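Long-range contacts in CCMAN5 (Cellulosimicrobium cellulans, PDB 2XSG), which probably acts as a calcium-dependent family 92 alpha-mannosidase and enables mannose-6-phosphate modification of yeast-produced human lysosomal enzymes: residues S173-E178 / V185-Q190; Y204-L209 / L250-S255. One frame throughout, in Å; residues are numbered along the deposited sequence.

How the interactions relate
Both contacts are antiparallel strand pairings in one sheet of the N-terminal domain, their centres about 10 Å apart. Interaction 1 is the hairpin of strands 169-179 and 185-195; interaction 2 joins strand 198-208 to strand 248-255, far later in the chain. Strand 185-195 also pairs with 198-208, placing the two contacts edge to edge. Both are largely buried, and both polar faces meet helix 259-270, interaction 1 through Glu186, interaction 2 more widely; only interaction 1 takes waters between its strands and reaches the surface at Gln176 and Glu178. Glu186 and Thr205 probably hydrogen-bond across the boundary, and Tyr204 OH of interaction 2 reaches Ser174 O of interaction 1.

Interaction 1: S173-E178 / V185-Q190; sequences SSVQVE and VELSGQ
Strands 173-178 and 185-190 run antiparallel, 155° between their directions, with Gln176-Ser188 and Glu178-Glu186 as hydrogen-bonded pairs and Val177-Leu187 as the non-hydrogen-bonded pair between them. They form a beta hairpin in the N-terminal domain, a beta-sandwich in family 92. Backbone bonds such as Gln176 N to Ser188 O, 2.7 Å, hold the ladder, but at Ser174 the register slips by one residue. Its N still donates to Gln190 O, yet the bond from Gln190 N goes to Ser174 OG (3.1 Å, 148° at the hydrogen), which chi1 of 68° brings within reach by setting it between backbone N and carbonyl carbon. Ser174 O instead takes the hydroxyl of Tyr204 on strand 198-208. Gly189 suits this site, since a side chain there would run into Ser174 O. With an alanine at Ser174, Gln190 N would probably be left without its acceptor and water 1 without one of its two supports.

The apolar face is built of branched side chains: Val177 and Leu187 lie alongside each other, CG2 to CD2 3.5 Å, and Val177 CG1 meets Val185 CG1 at 3.7 Å. Val214 and Thr216 of strand 212-217 also pack against Val177. On the other face Glu186 is buried, its OE2 held by Thr205 and by a salt bridge to Arg263, which would probably favour the charged form. Glu178 lays only its CB and CG near that carboxylate, and its own end leads off to the surface. Water 1 bridges the two strands, 3.0 Å from Ser174 OG and donating to Ser188 O.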
loop_
_atom_site.group_PDB
_atom_site.type_symbol
_atom_site.label_atom_id
_atom_site.label_comp_id
_atom_site.label_asym_id
_atom_site.label_seq_id
_atom_site.Cartn_x
_atom_site.Cartn_y
_atom_site.Cartn_z
ATOM N N SER A 173 15.467 -12.159 18.847
ATOM C CA SER A 173 14.539 -13.263 18.632
ATOM C C SER A 173 14.663 -14.284 19.755
ATOM O O SER A 173 15.664 -14.288 20.490
ATOM C CB SER A 173 14.800 -13.939 17.274
ATOM O OG SER A 173 16.039 -14.639 17.298
ATOM N N SER A 174 13.639 -15.125 19.903
ATOM C CA SER A 174 13.679 -16.230 20.870
ATOM C C SER A 174 12.880 -17.406 20.371
ATOM O O SER A 174 11.987 -17.266 19.525
ATOM C CB SER A 174 13.141 -15.808 22.242
ATOM O OG SER A 174 11.742 -15.544 22.160
ATOM N N VAL A 175 13.204 -18.573 20.917
ATOM C CA VAL A 175 12.481 -19.791 20.588
ATOM C C VAL A 175 12.463 -20.700 21.823
ATOM O O VAL A 175 13.482 -20.877 22.485
ATOM C CB VAL A 175 13.052 -20.472 19.308
ATOM C CG1 VAL A 175 14.561 -20.818 19.478
ATOM C CG2 VAL A 175 12.207 -21.714 18.913
ATOM N N GLN A 176 11.278 -21.189 22.165
ATOM C CA GLN A 176 11.111 -22.191 23.198
ATOM C C GLN A 176 10.473 -23.403 22.526
ATOM O O GLN A 176 9.484 -23.263 21.794
ATOM C CB GLN A 176 10.211 -21.631 24.302
ATOM C CG GLN A 176 9.963 -22.570 25.483
ATOM C CD GLN A 176 11.148 -22.635 26.411
ATOM O OE1 GLN A 176 11.614 -21.612 26.916
ATOM N NE2 GLN A 176 11.660 -23.834 26.625
ATOM N N VAL A 177 11.042 -24.579 22.781
ATOM C CA VAL A 177 10.535 -25.845 22.265
ATOM C C VAL A 177 9.709 -26.636 23.294
ATOM O O VAL A 177 10.109 -26.752 24.449
ATOM C CB VAL A 177 11.711 -26.747 21.783
ATOM C CG1 VAL A 177 11.195 -28.033 21.197
ATOM C CG2 VAL A 177 12.530 -26.014 20.758
ATOM N N GLU A 178 8.581 -27.200 22.850
ATOM C CA GLU A 178 7.744 -28.112 23.661
ATOM C C GLU A 178 7.442 -29.360 22.850
ATOM O O GLU A 178 6.996 -29.257 21.710
ATOM C CB GLU A 178 6.393 -27.465 23.988
ATOM C CG GLU A 178 6.371 -26.559 25.196
ATOM C CD GLU A 178 6.541 -27.351 26.476
ATOM O OE1 GLU A 178 5.666 -28.213 26.762
ATOM O OE2 GLU A 178 7.551 -27.119 27.188
ATOM N N VAL A 185 5.628 -31.140 18.002
ATOM C CA VAL A 185 6.425 -30.067 18.588
ATOM C C VAL A 185 5.736 -28.725 18.389
ATOM O O VAL A 185 5.140 -28.470 17.353
ATOM C CB VAL A 185 7.868 -30.033 18.025
ATOM C CG1 VAL A 185 8.659 -28.851 18.591
ATOM C CG2 VAL A 185 8.593 -31.318 18.364
ATOM N N GLU A 186 5.791 -27.907 19.435
ATOM C CA GLU A 186 5.314 -26.535 19.402
ATOM C C GLU A 186 6.513 -25.642 19.730
ATOM O O GLU A 186 7.257 -25.923 20.691
ATOM C CB GLU A 186 4.169 -26.315 20.401
ATOM C CG GLU A 186 3.452 -24.959 20.263
ATOM C CD GLU A 186 3.946 -23.909 21.252
ATOM O OE1 GLU A 186 4.746 -24.274 22.140
ATOM O OE2 GLU A 186 3.532 -22.723 21.143
ATOM N N LEU A 187 6.719 -24.634 18.882
ATOM C CA LEU A 187 7.785 -23.642 19.005
ATOM C C LEU A 187 7.137 -22.289 19.244
ATOM O O LEU A 187 6.115 -21.980 18.635
ATOM C CB LEU A 187 8.599 -23.561 17.714
ATOM C CG LEU A 187 9.270 -24.807 17.125
ATOM C CD1 LEU A 187 10.005 -24.483 15.820
ATOM C CD2 LEU A 187 10.228 -25.425 18.135
ATOM N N SER A 188 7.719 -21.478 20.120
ATOM C CA SER A 188 7.151 -20.157 20.381
ATOM C C SER A 188 8.188 -19.189 20.893
ATOM O O SER A 188 9.213 -19.601 21.465
ATOM C CB SER A 188 6.008 -20.255 21.404
ATOM O OG SER A 188 6.524 -20.614 22.676
ATOM N N GLY A 189 7.899 -17.899 20.706
ATOM C CA GLY A 189 8.784 -16.826 21.128
ATOM C C GLY A 189 8.434 -15.515 20.453
ATOM O O GLY A 189 7.281 -15.288 20.092
ATOM N N GLN A 190 9.437 -14.660 20.272
ATOM C CA GLN A 190 9.226 -13.343 19.689
ATOM C C GLN A 190 10.282 -13.055 18.642
ATOM O O GLN A 190 11.393 -13.616 18.673
ATOM C CB GLN A 190 9.257 -12.268 20.778
ATOM C CG GLN A 190 10.626 -12.090 21.468
ATOM C CD GLN A 190 11.531 -11.090 20.737
ATOM O OE1 GLN A 190 11.067 -10.310 19.902
ATOM N NE2 GLN A 190 12.818 -11.114 21.050
HETATM O O HOH W 1 10.692 -18.038 23.545
HETATM O O HOH W 2 6.963 -23.409 22.854
#

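Interaction 2: Y204-L209 / L250-S255; sequences YTARTL and LQVTLS
Arg207 leaves the backbone with CG between N and the carbonyl carbon (chi1 65°) and then runs extended to NE, while Gln251 sets its CG anti to the carbonyl carbon (chi1 -59°) and is likewise extended; these turns stand the two long chains side by side, pointing the same way. The guanidinium and amide planes are only 8° apart, and Gln251 NE2 lies over one face of the guanidinium, 2.8 Å from Arg207 NH2. Both atoms are donors, not a hydrogen-bonded pair, and at such closeness the modelled placing of the amide is doubtful. Leu209 flanks the amide at about a right angle, its CD2 4.1 Å from Gln251 CD.

At the backbone, strands 204-208 and 250-255 pair antiparallel within the beta-sandwich of the N-terminal domain. Thr205-Thr253 and Arg207-Gln251 are the hydrogen-bonded pairs, each closed by two backbone bonds, as from Thr253 N to Thr205 O at 2.9 Å. The threonines suit the sheet with their beta branches: Thr205 CG2 rests 4.1 Å from Thr253 CB, and each hydroxyl finds a partner outside the pair, that of Thr253 in Ser144 and in Gln266 of helix 259-270.

The opposite face is mainly apolar. Ala206 is small enough for a close approach to Val252, CA to CA 4.2 Å, and its CB meets Val252 CG2 at 3.9 Å. Leu250 bends back over the neighbouring strand, CD1 3.4 Å from Arg207 O and 3.9 Å from Thr208 CG2. Tyr204 CB touches Leu254 CD2.

Across the strands the cohesion thus comes from four backbone bonds and apolar packing, while the buried Thr205 and Thr253 hydroxyls tie the pair to neighbouring elements.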
loop_
_atom_site.group_PDB
_atom_site.type_symbol
_atom_site.label_atom_id
_atom_site.label_comp_id
_atom_site.label_asym_id
_atom_site.label_seq_id
_atom_site.Cartn_x
_atom_site.Cartn_y
_atom_site.Cartn_z
ATOM N N TYR A 204 4.974 -15.463 18.253
ATOM C CA TYR A 204 4.557 -16.544 17.360
ATOM C C TYR A 204 4.371 -17.872 18.116
ATOM O O TYR A 204 4.967 -18.090 19.157
ATOM C CB TYR A 204 5.557 -16.700 16.187
ATOM C CG TYR A 204 6.882 -17.256 16.655
ATOM C CD1 TYR A 204 7.116 -18.632 16.654
ATOM C CD2 TYR A 204 7.879 -16.412 17.163
ATOM C CE1 TYR A 204 8.310 -19.154 17.115
ATOM C CE2 TYR A 204 9.084 -16.928 17.644
ATOM C CZ TYR A 204 9.284 -18.299 17.619
ATOM O OH TYR A 204 10.460 -18.827 18.079
ATOM N N THR A 205 3.539 -18.751 17.557
ATOM C CA THR A 205 3.490 -20.156 17.937
ATOM C C THR A 205 3.446 -20.969 16.639
ATOM O O THR A 205 2.785 -20.571 15.685
ATOM C CB THR A 205 2.257 -20.486 18.838
ATOM O OG1 THR A 205 2.291 -21.873 19.199
ATOM C CG2 THR A 205 0.942 -20.207 18.097
ATOM N N ALA A 206 4.208 -22.060 16.582
ATOM C CA ALA A 206 4.230 -22.937 15.396
ATOM C C ALA A 206 4.207 -24.360 15.894
ATOM O O ALA A 206 5.064 -24.752 16.686
ATOM C CB ALA A 206 5.487 -22.685 14.548
ATOM N N ARG A 207 3.212 -25.128 15.478
ATOM C CA ARG A 207 3.158 -26.535 15.851
ATOM C C ARG A 207 3.285 -27.389 14.598
ATOM O O ARG A 207 2.819 -26.988 13.530
ATOM C CB ARG A 207 1.843 -26.858 16.568
ATOM C CG ARG A 207 0.586 -26.690 15.689
ATOM C CD ARG A 207 -0.701 -26.974 16.474
ATOM N NE ARG A 207 -1.766 -27.356 15.557
ATOM C CZ ARG A 207 -3.049 -27.482 15.873
ATOM N NH1 ARG A 207 -3.466 -27.243 17.113
ATOM N NH2 ARG A 207 -3.921 -27.841 14.947
ATOM N N THR A 208 3.925 -28.552 14.735
ATOM C CA THR A 208 3.914 -29.565 13.685
ATOM C C THR A 208 2.635 -30.376 13.875
ATOM O O THR A 208 2.016 -30.341 14.954
ATOM C CB THR A 208 5.152 -30.502 13.737
ATOM O OG1 THR A 208 5.091 -31.317 14.909
ATOM C CG2 THR A 208 6.469 -29.699 13.741
ATOM N N LEU A 209 2.229 -31.072 12.822
ATOM C CA LEU A 209 1.071 -31.939 12.884
ATOM C C LEU A 209 1.491 -33.413 12.907
ATOM O O LEU A 209 0.646 -34.296 13.076
ATOM C CB LEU A 209 0.112 -31.646 11.715
ATOM C CG LEU A 209 -0.392 -30.200 11.638
ATOM C CD1 LEU A 209 -1.179 -29.982 10.355
ATOM C CD2 LEU A 209 -1.250 -29.837 12.861
ATOM N N LEU A 250 2.510 -27.918 9.116
ATOM C CA LEU A 250 2.968 -26.935 10.072
ATOM C C LEU A 250 1.956 -25.810 10.105
ATOM O O LEU A 250 1.409 -25.433 9.067
ATOM C CB LEU A 250 4.339 -26.382 9.671
ATOM C CG LEU A 250 5.031 -25.548 10.750
ATOM C CD1 LEU A 250 5.671 -26.485 11.742
ATOM C CD2 LEU A 250 6.068 -24.600 10.163
ATOM N N GLN A 251 1.712 -25.274 11.302
ATOM C CA GLN A 251 0.761 -24.184 11.476
ATOM C C GLN A 251 1.419 -23.106 12.315
ATOM O O GLN A 251 1.872 -23.367 13.425
ATOM C CB GLN A 251 -0.536 -24.690 12.133
ATOM C CG GLN A 251 -1.264 -25.807 11.354
ATOM C CD GLN A 251 -2.641 -26.108 11.905
ATOM O OE1 GLN A 251 -3.559 -26.494 11.165
ATOM N NE2 GLN A 251 -2.805 -25.921 13.204
ATOM N N VAL A 252 1.489 -21.894 11.766
ATOM C CA VAL A 252 2.182 -20.784 12.420
ATOM C C VAL A 252 1.189 -19.647 12.640
ATOM O O VAL A 252 0.550 -19.198 11.687
ATOM C CB VAL A 252 3.337 -20.245 11.534
ATOM C CG1 VAL A 252 4.085 -19.112 12.234
ATOM C CG2 VAL A 252 4.303 -21.374 11.113
ATOM N N THR A 253 1.067 -19.168 13.874
ATOM C CA THR A 253 0.169 -18.042 14.145
ATOM C C THR A 253 0.935 -16.907 14.834
ATOM O O THR A 253 1.801 -17.176 15.681
ATOM C CB THR A 253 -1.064 -18.489 14.965
ATOM O OG1 THR A 253 -1.763 -19.501 14.234
ATOM C CG2 THR A 253 -2.022 -17.337 15.227
ATOM N N LEU A 254 0.617 -15.668 14.437
ATOM C CA LEU A 254 1.268 -14.442 14.921
ATOM C C LEU A 254 0.349 -13.599 15.800
ATOM O O LEU A 254 -0.845 -13.492 15.559
ATOM C CB LEU A 254 1.733 -13.568 13.730
ATOM C CG LEU A 254 2.628 -14.226 12.680
ATOM C CD1 LEU A 254 2.736 -13.444 11.353
ATOM C CD2 LEU A 254 4.018 -14.448 13.285
ATOM N N SER A 255 0.925 -12.953 16.803
ATOM C CA SER A 255 0.160 -12.052 17.666
ATOM C C SER A 255 1.062 -10.931 18.126
ATOM O O SER A 255 2.189 -11.188 18.539
ATOM C CB SER A 255 -0.394 -12.795 18.890
ATOM O OG SER A 255 -1.041 -11.909 19.806
#